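Local coordinates for probable sulfate-binding lipoprotein SubI (Mycobacterium tuberculosis, PDB 6DDN) that probably binds sulfate outside the cell membrane and delivers it for uptake, as a solute-binding lipoprotein of the prokaryotic sulfate-binding family, at residues T52-V57 with P103-N108; G139-F144 with S235-A240; V145-N150 with D223-G228; I165-P170 with E209-R214. All blocks are in the same frame, centred on the assembly; numbering follows the deposited sequence.

In the fold
From the N terminus, contact 1 comes first: the strand starting at S53 meets residues 103-108 after two helices and a strand, closing a loop in the first lobe before any other contact opens. The remaining three are concentric. Contact 2, outermost, joins strand 138-147 to strand 232-236 and helix 237-245; contact 3, within it, joins the same strand to helix 218-227; contact 4, innermost, joins strand 167-168 to the chain after helix 196-210. Contacts 2 and 3 meet where V145 packs on S235 and A240, while F225 and V224 of contact 3 touch I168 of contact 4. Contact 1 stands apart, about 33 Å centre to centre from contacts 3 and 4.

Contact 1: T52-V57 with P103-N108; sequences TSITLV and PADLVN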
loop_
_atom_site.group_PDB
_atom_site.type_symbol
_atom_site.label_atom_id
_atom_site.label_comp_id
_atom_site.label_asym_id
_atom_site.label_seq_id
_atom_site.Cartn_x
_atom_site.Cartn_y
_atom_site.Cartn_z
ATOM N N THR A 52 14.539 21.510 -13.698
ATOM C CA THR A 52 14.316 21.402 -12.265
ATOM C C THR A 52 14.283 19.934 -11.852
ATOM O O THR A 52 14.097 19.035 -12.677
ATOM C CB THR A 52 13.012 22.117 -11.877
ATOM O OG1 THR A 52 13.034 23.452 -12.398
ATOM C CG2 THR A 52 12.839 22.199 -10.375
ATOM N N SER A 53 14.492 19.695 -10.558
ATOM C CA SER A 53 14.579 18.353 -10.002
ATOM C C SER A 53 13.685 18.250 -8.774
ATOM O O SER A 53 13.748 19.102 -7.882
ATOM C CB SER A 53 16.029 18.020 -9.638
ATOM O OG SER A 53 16.141 16.702 -9.145
ATOM N N ILE A 54 12.854 17.209 -8.730
ATOM C CA ILE A 54 11.986 16.939 -7.591
ATOM C C ILE A 54 12.250 15.522 -7.100
ATOM O O ILE A 54 12.610 14.631 -7.875
ATOM C CB ILE A 54 10.490 17.123 -7.932
ATOM C CG1 ILE A 54 10.117 16.311 -9.173
ATOM C CG2 ILE A 54 10.166 18.597 -8.132
ATOM C CD1 ILE A 54 8.632 16.285 -9.461
ATOM N N THR A 55 12.064 15.318 -5.799
ATOM C CA THR A 55 12.330 14.038 -5.158
ATOM C C THR A 55 11.047 13.488 -4.556
ATOM O O THR A 55 10.384 14.169 -3.766
ATOM C CB THR A 55 13.397 14.173 -4.071
ATOM O OG1 THR A 55 14.651 14.514 -4.674
ATOM C CG2 THR A 55 13.543 12.867 -3.307
ATOM N N LEU A 56 10.706 12.260 -4.930
ATOM C CA LEU A 56 9.566 11.553 -4.366
ATOM C C LEU A 56 10.070 10.544 -3.343
ATOM O O LEU A 56 10.821 9.625 -3.692
ATOM C CB LEU A 56 8.761 10.845 -5.455
ATOM C CG LEU A 56 7.684 9.893 -4.927
ATOM C CD1 LEU A 56 6.579 10.662 -4.221
ATOM C CD2 LEU A 56 7.117 9.055 -6.049
ATOM N N VAL A 57 9.671 10.723 -2.091
ATOM C CA VAL A 57 9.938 9.758 -1.033
ATOM C C VAL A 57 8.692 8.896 -0.900
ATOM O O VAL A 57 7.666 9.343 -0.374
ATOM C CB VAL A 57 10.298 10.446 0.291
ATOM C CG1 VAL A 57 10.386 9.424 1.417
ATOM C CG2 VAL A 57 11.611 11.197 0.152
ATOM N N PRO A 103 15.363 15.155 2.474
ATOM C CA PRO A 103 14.843 15.975 1.375
ATOM C C PRO A 103 13.712 15.261 0.654
ATOM O O PRO A 103 13.814 14.080 0.314
ATOM C CB PRO A 103 16.064 16.168 0.469
ATOM C CG PRO A 103 16.949 15.005 0.782
ATOM C CD PRO A 103 16.756 14.738 2.245
ATOM N N ALA A 104 12.620 15.987 0.439
ATOM C CA ALA A 104 11.460 15.437 -0.240
ATOM C C ALA A 104 10.652 16.581 -0.825
ATOM O O ALA A 104 10.488 17.623 -0.186
ATOM C CB ALA A 104 10.590 14.605 0.710
ATOM N N ASP A 105 10.167 16.384 -2.049
ATOM C CA ASP A 105 9.210 17.296 -2.650
ATOM C C ASP A 105 7.809 16.710 -2.727
ATOM O O ASP A 105 6.839 17.471 -2.788
ATOM C CB ASP A 105 9.673 17.706 -4.055
ATOM C CG ASP A 105 11.037 18.379 -4.045
ATOM O OD1 ASP A 105 11.113 19.583 -3.721
ATOM O OD2 ASP A 105 12.038 17.700 -4.359
ATOM N N LEU A 106 7.685 15.383 -2.709
ATOM C CA LEU A 106 6.399 14.707 -2.658
ATOM C C LEU A 106 6.525 13.467 -1.789
ATOM O O LEU A 106 7.570 12.810 -1.764
ATOM C CB LEU A 106 5.904 14.295 -4.047
ATOM C CG LEU A 106 5.389 15.396 -4.967
ATOM C CD1 LEU A 106 6.296 15.528 -6.176
ATOM C CD2 LEU A 106 3.962 15.095 -5.386
ATOM N N VAL A 107 5.446 13.150 -1.082
ATOM C CA VAL A 107 5.366 11.946 -0.271
ATOM C C VAL A 107 4.266 11.063 -0.836
ATOM O O VAL A 107 3.222 11.560 -1.271
ATOM C CB VAL A 107 5.106 12.264 1.214
ATOM C CG1 VAL A 107 6.405 12.636 1.887
ATOM C CG2 VAL A 107 4.083 13.381 1.352
ATOM N N ASN A 108 4.515 9.756 -0.846
ATOM C CA ASN A 108 3.525 8.761 -1.256
ATOM C C ASN A 108 3.737 7.554 -0.349
ATOM O O ASN A 108 4.658 6.763 -0.566
ATOM C CB ASN A 108 3.671 8.391 -2.726
ATOM C CG ASN A 108 2.802 7.213 -3.117
ATOM O OD1 ASN A 108 3.274 6.248 -3.717
ATOM N ND2 ASN A 108 1.522 7.285 -2.775
#
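T55 and D105 grip each other through two short bonds. The amide N of T55 gives its hydrogen to D105 OD2 at 2.8 Å, reaching the carboxylate on its anti side and close to its plane, while D105 N returns a bond of 2.8 Å to T55 O. T55 O also accepts from L106 N at 3.1 Å. The carboxylate can lie beside the strand because CG of D105 stands anti to its own carbonyl carbon (chi1 -59°). OD2 thus probably stands in for the carbonyl that a continued parallel pairing would have offered T55 N, and its partner OD1 is bonded to S271 OG. An acidic residue therefore suits the place where the loop joins the strand.

Further on the pairing is regular: V57 N bonds to L106 O at 3.0 Å and N108 N to V57 O at 3.2 Å. L56 faces L106, and V57 faces V107, as parallel neighbours. Strand 53-58 lies between 83-88 and 106-108, all running in parallel and linked by helices, the alpha/beta pattern of the first lobe in a type II periplasmic binding protein.

Apolar side chains pack on both faces. On that of L56 and L106, the CD1 methyl of L56 rests 3.7 Å from L106 CB, and CD1 of I54 comes within 4.1 Å of CD1 of L106; helix 274-284 closes over this side, F280 touching both I54 and L106. On the other face, V57 CG2 lies against the small CB of A104 at 3.6 Å. The side-chain amide of N108 is bonded to W66 and P264 at the far end.

Contact 2: G139-F144 with S235-A240; sequences GSVVTF and SYENEA. With SO4 (sulfate ion), chain C.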
loop_
_atom_site.group_PDB
_atom_site.type_symbol
_atom_site.label_atom_id
_atom_site.label_comp_id
_atom_site.label_asym_id
_atom_site.label_seq_id
_atom_site.Cartn_x
_atom_site.Cartn_y
_atom_site.Cartn_z
ATOM N N GLY A 139 -4.842 2.674 -5.142
ATOM C CA GLY A 139 -4.842 1.791 -3.999
ATOM C C GLY A 139 -4.722 0.349 -4.432
ATOM O O GLY A 139 -4.285 0.052 -5.544
ATOM N N SER A 140 -5.128 -0.547 -3.542
ATOM C CA SER A 140 -5.038 -1.977 -3.808
ATOM C C SER A 140 -5.954 -2.706 -2.835
ATOM O O SER A 140 -6.801 -2.095 -2.176
ATOM C CB SER A 140 -3.587 -2.461 -3.696
ATOM O OG SER A 140 -3.437 -3.764 -4.230
ATOM N N VAL A 141 -5.788 -4.025 -2.751
ATOM C CA VAL A 141 -6.466 -4.845 -1.758
ATOM C C VAL A 141 -5.450 -5.809 -1.165
ATOM O O VAL A 141 -4.443 -6.149 -1.794
ATOM C CB VAL A 141 -7.661 -5.626 -2.348
ATOM C CG1 VAL A 141 -8.769 -4.678 -2.761
ATOM C CG2 VAL A 141 -7.208 -6.473 -3.528
ATOM N N VAL A 142 -5.720 -6.248 0.062
ATOM C CA VAL A 142 -4.878 -7.255 0.690
ATOM C C VAL A 142 -5.102 -8.594 0.002
ATOM O O VAL A 142 -6.242 -8.992 -0.271
ATOM C CB VAL A 142 -5.178 -7.334 2.196
ATOM C CG1 VAL A 142 -4.346 -8.417 2.843
ATOM C CG2 VAL A 142 -4.918 -5.989 2.856
ATOM N N THR A 143 -4.010 -9.297 -0.291
ATOM C CA THR A 143 -4.081 -10.574 -0.983
ATOM C C THR A 143 -3.066 -11.537 -0.385
ATOM O O THR A 143 -2.120 -11.133 0.296
ATOM C CB THR A 143 -3.832 -10.411 -2.488
ATOM O OG1 THR A 143 -4.069 -11.656 -3.154
ATOM C CG2 THR A 143 -2.401 -9.968 -2.742
ATOM N N PHE A 144 -3.282 -12.827 -0.642
ATOM C CA PHE A 144 -2.347 -13.876 -0.248
ATOM C C PHE A 144 -1.400 -14.136 -1.409
ATOM O O PHE A 144 -1.817 -14.662 -2.443
ATOM C CB PHE A 144 -3.074 -15.170 0.110
ATOM C CG PHE A 144 -3.996 -15.064 1.288
ATOM C CD1 PHE A 144 -3.716 -14.210 2.337
ATOM C CD2 PHE A 144 -5.136 -15.849 1.353
ATOM C CE1 PHE A 144 -4.568 -14.128 3.424
ATOM C CE2 PHE A 144 -5.992 -15.772 2.436
ATOM C CZ PHE A 144 -5.708 -14.911 3.474
ATOM N N SER A 235 0.289 -9.457 1.283
ATOM C CA SER A 235 0.922 -8.391 0.518
ATOM C C SER A 235 -0.143 -7.616 -0.244
ATOM O O SER A 235 -1.318 -7.988 -0.263
ATOM C CB SER A 235 1.971 -8.959 -0.441
ATOM O OG SER A 235 2.653 -7.925 -1.126
ATOM N N TYR A 236 0.290 -6.523 -0.868
ATOM C CA TYR A 236 -0.579 -5.792 -1.777
ATOM C C TYR A 236 -0.862 -6.630 -3.017
ATOM O O TYR A 236 -0.040 -7.442 -3.447
ATOM C CB TYR A 236 0.054 -4.467 -2.217
ATOM C CG TYR A 236 0.636 -3.591 -1.129
ATOM C CD1 TYR A 236 1.881 -3.862 -0.578
ATOM C CD2 TYR A 236 -0.041 -2.462 -0.688
ATOM C CE1 TYR A 236 2.420 -3.051 0.401
ATOM C CE2 TYR A 236 0.490 -1.644 0.291
ATOM C CZ TYR A 236 1.722 -1.945 0.831
ATOM O OH TYR A 236 2.256 -1.133 1.805
ATOM N N GLU A 237 -2.039 -6.413 -3.602
ATOM C CA GLU A 237 -2.334 -7.023 -4.893
ATOM C C GLU A 237 -1.403 -6.494 -5.977
ATOM O O GLU A 237 -1.040 -7.233 -6.898
ATOM C CB GLU A 237 -3.796 -6.768 -5.264
ATOM C CG GLU A 237 -4.285 -7.511 -6.489
ATOM C CD GLU A 237 -5.562 -6.912 -7.046
ATOM O OE1 GLU A 237 -5.700 -5.670 -7.013
ATOM O OE2 GLU A 237 -6.427 -7.681 -7.513
ATOM N N ASN A 238 -1.001 -5.225 -5.882
ATOM C CA ASN A 238 -0.056 -4.689 -6.855
ATOM C C ASN A 238 1.310 -5.345 -6.712
ATOM O O ASN A 238 1.999 -5.578 -7.712
ATOM C CB ASN A 238 0.055 -3.171 -6.707
ATOM C CG ASN A 238 0.322 -2.737 -5.279
ATOM O OD1 ASN A 238 -0.585 -2.301 -4.572
ATOM N ND2 ASN A 238 1.577 -2.833 -4.853
ATOM N N GLU A 239 1.713 -5.657 -5.480
ATOM C CA GLU A 239 3.013 -6.285 -5.272
ATOM C C GLU A 239 3.011 -7.726 -5.763
ATOM O O GLU A 239 4.022 -8.209 -6.288
ATOM C CB GLU A 239 3.403 -6.214 -3.795
ATOM C CG GLU A 239 4.723 -6.902 -3.459
ATOM C CD GLU A 239 5.942 -6.044 -3.758
ATOM O OE1 GLU A 239 6.965 -6.208 -3.059
ATOM O OE2 GLU A 239 5.888 -5.212 -4.690
ATOM N N ALA A 240 1.887 -8.429 -5.607
ATOM C CA ALA A 240 1.784 -9.775 -6.161
ATOM C C ALA A 240 1.841 -9.741 -7.682
ATOM O O ALA A 240 2.517 -10.569 -8.306
ATOM C CB ALA A 240 0.494 -10.443 -5.686
HETATM S S SO4 C . 5.515 -0.702 3.106
HETATM O O1 SO4 C . 6.391 0.429 2.815
HETATM O O2 SO4 C . 5.036 -1.276 1.851
HETATM O O3 SO4 C . 6.247 -1.720 3.852
HETATM O O4 SO4 C . 4.382 -0.242 3.902
HETATM O O HOH W 1 -3.897 -3.518 -6.926
#
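T143 and S235 exchange two backbone bonds, T143 N to S235 O at 3.0 Å and S235 N to T143 O at 3.1 Å, making them an antiparallel hydrogen-bonded pair. One residue further along, strand 232-236 turns into helix 237-245, and the strand opposite supplies acceptors for the first turn. E237 N bonds to V141 O at 3.0 Å. N238 N reaches S140 OG at 3.3 Å, a serine hydroxyl being short enough to sit right beneath the helix start. With OG anti to the backbone N of S140 (chi1 -167°), the hydroxyl is carried toward the helix, where it also donates to a water 2.7 Å from OG. This water in turn donates to E237 OE1, a carboxylate oxygen paired with R299, so the buried carboxylate has both an arginine and a water as partners.

The branch of T143 adds packing: its CG2 methyl lies 3.4 Å from S235 O and also approaches A240 CB, which is small enough to let the helix settle close to the strand.

Y236, the N-cap residue, heads away from the strand, though its CB still touches S140; its OH donates to O2 of a sulfate ion at 2.8 Å, with S110 as a further partner. S175, S177, G218 and A60 hold the same ion, the named donors being hydroxyls and backbone amides, consistent with the interlobe anion site of sulfate-binding proteins.

Contact 3: V145-N150 with D223-G228; sequences VVRAGN and DVFVQG
R147 lays its guanidinium flat over the ring of F225, the two planes only 11° apart and their centres separated by 4.0 Å. It is both a parallel stack and a cation-pi contact, since R147 CZ stands almost above the middle of the ring. The two side chains arrive from opposite directions: F225 comes from the helix with CG anti to its backbone N (chi1 180°), and R147 stretches out from the strand with an extended chain. That length carries the guanidinium across the ring face until its edge meets the backbone carbonyl of the same residue. R147 NH2 donates to F225 O at 2.7 Å, with the acceptor in the guanidinium plane and on a carbonyl lone pair; NH1 adds a weaker bond to that oxygen. NH2 is bonded to G230 O as well, so the group's rotation is well fixed.

The carbonyl belongs to the last turn of helix 218-227, which closes in a Schellman motif. G228, with positive phi, leaves the helix there and sends weak bonds back to V224 and F225. The arginine thus binds a carbonyl of the last turn, where the helix dipole would probably favour a positive charge.

Strand 145-147 runs 14° from the direction of helical residues 223-227, their axes 10.2 Å apart at the closest. Around the ring, V145 CG1 packs 3.9 Å from F225 CE2, and V145 O lies near CZ, while V250 and L233 of the neighbouring strands also touch the F225 side chain.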
loop_
_atom_site.group_PDB
_atom_site.type_symbol
_atom_site.label_atom_id
_atom_site.label_comp_id
_atom_site.label_asym_id
_atom_site.label_seq_id
_atom_site.Cartn_x
_atom_site.Cartn_y
_atom_site.Cartn_z
ATOM N N VAL A 145 -0.130 -13.789 -1.250
ATOM C CA VAL A 145 0.866 -14.279 -2.192
ATOM C C VAL A 145 1.176 -15.724 -1.842
ATOM O O VAL A 145 1.368 -16.075 -0.671
ATOM C CB VAL A 145 2.134 -13.408 -2.187
ATOM C CG1 VAL A 145 3.129 -13.943 -3.205
ATOM C CG2 VAL A 145 1.783 -11.977 -2.518
ATOM N N VAL A 146 1.213 -16.570 -2.867
ATOM C CA VAL A 146 1.224 -18.014 -2.702
ATOM C C VAL A 146 2.214 -18.588 -3.704
ATOM O O VAL A 146 2.539 -17.967 -4.716
ATOM C CB VAL A 146 -0.191 -18.602 -2.906
ATOM C CG1 VAL A 146 -0.467 -18.866 -4.379
ATOM C CG2 VAL A 146 -0.379 -19.844 -2.080
ATOM N N ARG A 147 2.714 -19.783 -3.406
ATOM C CA ARG A 147 3.659 -20.378 -4.333
ATOM C C ARG A 147 2.924 -20.992 -5.520
ATOM O O ARG A 147 1.739 -21.328 -5.443
ATOM C CB ARG A 147 4.540 -21.399 -3.619
ATOM C CG ARG A 147 5.614 -20.687 -2.831
ATOM C CD ARG A 147 6.457 -21.570 -1.936
ATOM N NE ARG A 147 7.065 -20.773 -0.869
ATOM C CZ ARG A 147 7.916 -19.763 -1.058
ATOM N NH1 ARG A 147 8.305 -19.412 -2.277
ATOM N NH2 ARG A 147 8.396 -19.105 -0.012
ATOM N N ALA A 148 3.643 -21.104 -6.635
ATOM C CA ALA A 148 3.040 -21.459 -7.915
ATOM C C ALA A 148 2.203 -22.726 -7.803
ATOM O O ALA A 148 2.694 -23.772 -7.369
ATOM C CB ALA A 148 4.132 -21.632 -8.971
ATOM N N GLY A 149 0.933 -22.618 -8.187
ATOM C CA GLY A 149 -0.005 -23.713 -8.089
ATOM C C GLY A 149 -0.749 -23.804 -6.776
ATOM O O GLY A 149 -1.608 -24.684 -6.636
ATOM N N ASN A 150 -0.463 -22.918 -5.825
ATOM C CA ASN A 150 -1.020 -22.981 -4.478
ATOM C C ASN A 150 -0.876 -24.393 -3.904
ATOM O O ASN A 150 -1.879 -25.060 -3.629
ATOM C CB ASN A 150 -2.475 -22.535 -4.461
ATOM C CG ASN A 150 -2.936 -22.088 -3.082
ATOM O OD1 ASN A 150 -2.289 -22.371 -2.074
ATOM N ND2 ASN A 150 -4.064 -21.389 -3.035
ATOM N N ASP A 223 10.873 -10.213 -0.722
ATOM C CA ASP A 223 12.187 -10.770 -1.022
ATOM C C ASP A 223 12.416 -12.081 -0.278
ATOM O O ASP A 223 12.732 -13.109 -0.889
ATOM C CB ASP A 223 13.274 -9.755 -0.666
ATOM C CG ASP A 223 13.222 -8.513 -1.538
ATOM O OD1 ASP A 223 12.570 -8.559 -2.603
ATOM O OD2 ASP A 223 13.835 -7.490 -1.158
ATOM N N VAL A 224 12.254 -12.064 1.047
ATOM C CA VAL A 224 12.511 -13.264 1.835
ATOM C C VAL A 224 11.509 -14.362 1.498
ATOM O O VAL A 224 11.812 -15.552 1.646
ATOM C CB VAL A 224 12.511 -12.931 3.339
ATOM C CG1 VAL A 224 11.091 -12.842 3.880
ATOM C CG2 VAL A 224 13.322 -13.967 4.109
ATOM N N PHE A 225 10.314 -13.996 1.030
ATOM C CA PHE A 225 9.362 -15.017 0.610
ATOM C C PHE A 225 9.789 -15.650 -0.708
ATOM O O PHE A 225 9.660 -16.867 -0.890
ATOM C CB PHE A 225 7.958 -14.425 0.492
ATOM C CG PHE A 225 6.920 -15.420 0.054
ATOM C CD1 PHE A 225 6.289 -16.235 0.981
ATOM C CD2 PHE A 225 6.581 -15.546 -1.284
ATOM C CE1 PHE A 225 5.341 -17.154 0.581
ATOM C CE2 PHE A 225 5.635 -16.463 -1.690
ATOM C CZ PHE A 225 5.014 -17.269 -0.757
ATOM N N VAL A 226 10.297 -14.838 -1.637
ATOM C CA VAL A 226 10.758 -15.363 -2.920
ATOM C C VAL A 226 11.924 -16.322 -2.713
ATOM O O VAL A 226 11.996 -17.380 -3.349
ATOM C CB VAL A 226 11.131 -14.204 -3.866
ATOM C CG1 VAL A 226 12.193 -14.640 -4.861
ATOM C CG2 VAL A 226 9.892 -13.697 -4.593
ATOM N N GLN A 227 12.844 -15.979 -1.807
ATOM C CA GLN A 227 13.972 -16.862 -1.537
ATOM C C GLN A 227 13.555 -18.173 -0.883
ATOM O O GLN A 227 14.344 -19.120 -0.892
ATOM C CB GLN A 227 15.015 -16.157 -0.667
ATOM C CG GLN A 227 16.056 -15.375 -1.462
ATOM C CD GLN A 227 17.230 -16.238 -1.914
ATOM O OE1 GLN A 227 18.344 -16.092 -1.411
ATOM N NE2 GLN A 227 16.988 -17.126 -2.878
ATOM N N GLY A 228 12.349 -18.261 -0.328
ATOM C CA GLY A 228 11.833 -19.547 0.101
ATOM C C GLY A 228 11.309 -19.621 1.521
ATOM O O GLY A 228 10.981 -20.711 2.001
#

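Contact 4: I165-P170 with E209-R214; sequences IEVITP and EHVKLR
The ring of H210 swings beside I165 because its CG is placed anti to the carbonyl carbon (chi1 -55°), which brings ND1 to I165 O at 2.8 Å. The oxygen meets the edge of the imidazole, nearly in the ring plane, so the bond also sets the ring's tilt. In the backbone V167 N bonds to H210 O at 2.7 Å. T169 has OG1 anti to its backbone N (chi1 177°), where N181 holds it, and this turns CG2 onto V211 CG1 at 3.8 Å; a branched residue thus serves both needs.

In the chain that follows helix 196-210, residues 210-214 run roughly alongside 165-170, their end-to-end directions 24° apart. Strand 232-236 flanks strand 167-168 as a parallel neighbour in the sheet of the second lobe, whereas residues 211-214 form no further strand. A water takes over from direct backbone pairing: it donates to V167 O and to L213 O, each 2.8 Å away, and accepts a weak bond from T169 N.

Side-chain packing completes the seam. The apolar I168 CD1 and L213 CD1 lie alongside at 4.0 Å, and the extended E166 side chain crosses that of L213 at about a right angle, with CG near H210 O.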
loop_
_atom_site.group_PDB
_atom_site.type_symbol
_atom_site.label_atom_id
_atom_site.label_comp_id
_atom_site.label_asym_id
_atom_site.label_seq_id
_atom_site.Cartn_x
_atom_site.Cartn_y
_atom_site.Cartn_z
ATOM N N ILE A 165 1.664 -23.814 8.799
ATOM C CA ILE A 165 1.665 -22.734 7.818
ATOM C C ILE A 165 2.363 -21.526 8.431
ATOM O O ILE A 165 1.938 -21.013 9.472
ATOM C CB ILE A 165 0.237 -22.382 7.378
ATOM C CG1 ILE A 165 -0.373 -23.527 6.568
ATOM C CG2 ILE A 165 0.228 -21.095 6.566
ATOM C CD1 ILE A 165 0.425 -23.895 5.342
ATOM N N GLU A 166 3.444 -21.078 7.797
ATOM C CA GLU A 166 4.131 -19.864 8.211
ATOM C C GLU A 166 3.686 -18.708 7.331
ATOM O O GLU A 166 3.736 -18.800 6.100
ATOM C CB GLU A 166 5.653 -20.005 8.137
ATOM C CG GLU A 166 6.356 -18.699 8.495
ATOM C CD GLU A 166 7.842 -18.714 8.220
ATOM O OE1 GLU A 166 8.338 -19.700 7.631
ATOM O OE2 GLU A 166 8.517 -17.733 8.598
ATOM N N VAL A 167 3.260 -17.625 7.969
ATOM C CA VAL A 167 2.817 -16.423 7.280
ATOM C C VAL A 167 3.966 -15.428 7.262
ATOM O O VAL A 167 4.610 -15.190 8.293
ATOM C CB VAL A 167 1.577 -15.820 7.959
ATOM C CG1 VAL A 167 1.292 -14.435 7.407
ATOM C CG2 VAL A 167 0.379 -16.739 7.779
ATOM N N ILE A 168 4.235 -14.855 6.093
ATOM C CA ILE A 168 5.215 -13.790 5.943
ATOM C C ILE A 168 4.463 -12.470 5.887
ATOM O O ILE A 168 3.625 -12.260 5.000
ATOM C CB ILE A 168 6.082 -13.990 4.691
ATOM C CG1 ILE A 168 6.729 -15.374 4.708
ATOM C CG2 ILE A 168 7.144 -12.909 4.604
ATOM C CD1 ILE A 168 7.545 -15.649 5.952
ATOM N N THR A 169 4.753 -11.580 6.839
ATOM C CA THR A 169 4.154 -10.256 6.893
ATOM C C THR A 169 5.114 -9.335 7.633
ATOM O O THR A 169 5.747 -9.768 8.608
ATOM C CB THR A 169 2.782 -10.267 7.582
ATOM O OG1 THR A 169 2.266 -8.932 7.663
ATOM C CG2 THR A 169 2.877 -10.862 8.978
ATOM N N PRO A 170 5.260 -8.082 7.194
ATOM C CA PRO A 170 6.257 -7.197 7.816
ATOM C C PRO A 170 5.863 -6.703 9.200
ATOM O O PRO A 170 4.841 -7.114 9.760
ATOM C CB PRO A 170 6.361 -6.037 6.818
ATOM C CG PRO A 170 5.057 -6.031 6.116
ATOM C CD PRO A 170 4.639 -7.468 6.011
ATOM N N GLU A 209 1.544 -17.753 16.585
ATOM C CA GLU A 209 1.851 -19.120 16.195
ATOM C C GLU A 209 2.172 -19.284 14.713
ATOM O O GLU A 209 2.549 -20.386 14.304
ATOM C CB GLU A 209 0.695 -20.054 16.587
ATOM C CG GLU A 209 0.081 -19.729 17.952
ATOM C CD GLU A 209 -0.768 -20.860 18.512
ATOM O OE1 GLU A 209 -0.959 -20.917 19.744
ATOM O OE2 GLU A 209 -1.230 -21.706 17.729
ATOM N N HIS A 210 2.055 -18.229 13.901
ATOM C CA HIS A 210 2.338 -18.354 12.474
ATOM C C HIS A 210 3.188 -17.240 11.887
ATOM O O HIS A 210 3.439 -17.260 10.678
ATOM C CB HIS A 210 1.037 -18.438 11.670
ATOM C CG HIS A 210 0.128 -19.528 12.125
ATOM N ND1 HIS A 210 0.249 -20.829 11.686
ATOM C CD2 HIS A 210 -0.908 -19.516 12.993
ATOM C CE1 HIS A 210 -0.679 -21.571 12.262
ATOM N NE2 HIS A 210 -1.396 -20.796 13.055
ATOM N N VAL A 211 3.622 -16.269 12.684
ATOM C CA VAL A 211 4.550 -15.244 12.228
ATOM C C VAL A 211 5.763 -15.277 13.144
ATOM O O VAL A 211 5.635 -15.085 14.360
ATOM C CB VAL A 211 3.910 -13.848 12.211
ATOM C CG1 VAL A 211 4.858 -12.843 11.565
ATOM C CG2 VAL A 211 2.578 -13.884 11.472
ATOM N N LYS A 212 6.927 -15.544 12.568
ATOM C CA LYS A 212 8.195 -15.469 13.281
ATOM C C LYS A 212 9.146 -14.450 12.680
ATOM O O LYS A 212 9.823 -13.734 13.422
ATOM C CB LYS A 212 8.873 -16.848 13.311
ATOM C CG LYS A 212 10.200 -16.867 14.056
ATOM C CD LYS A 212 10.023 -16.450 15.509
ATOM C CE LYS A 212 11.148 -16.988 16.374
ATOM N NZ LYS A 212 12.478 -16.713 15.766
ATOM N N LEU A 213 9.210 -14.361 11.356
ATOM C CA LEU A 213 10.016 -13.346 10.698
ATOM C C LEU A 213 9.320 -11.992 10.772
ATOM O O LEU A 213 8.092 -11.902 10.684
ATOM C CB LEU A 213 10.274 -13.729 9.241
ATOM C CG LEU A 213 11.027 -15.039 9.013
ATOM C CD1 LEU A 213 11.233 -15.289 7.527
ATOM C CD2 LEU A 213 12.360 -15.022 9.746
ATOM N N ARG A 214 10.112 -10.937 10.939
ATOM C CA ARG A 214 9.604 -9.570 11.053
ATOM C C ARG A 214 10.364 -8.670 10.085
ATOM O O ARG A 214 11.173 -7.832 10.503
ATOM C CB ARG A 214 9.735 -9.059 12.490
ATOM C CG ARG A 214 8.504 -9.254 13.380
ATOM C CD ARG A 214 7.256 -8.534 12.863
ATOM N NE ARG A 214 6.418 -8.070 13.970
ATOM C CZ ARG A 214 5.094 -7.951 13.919
ATOM N NH1 ARG A 214 4.438 -8.263 12.811
ATOM N NH2 ARG A 214 4.424 -7.519 14.982
HETATM O O HOH W 2 6.747 -13.392 8.777
#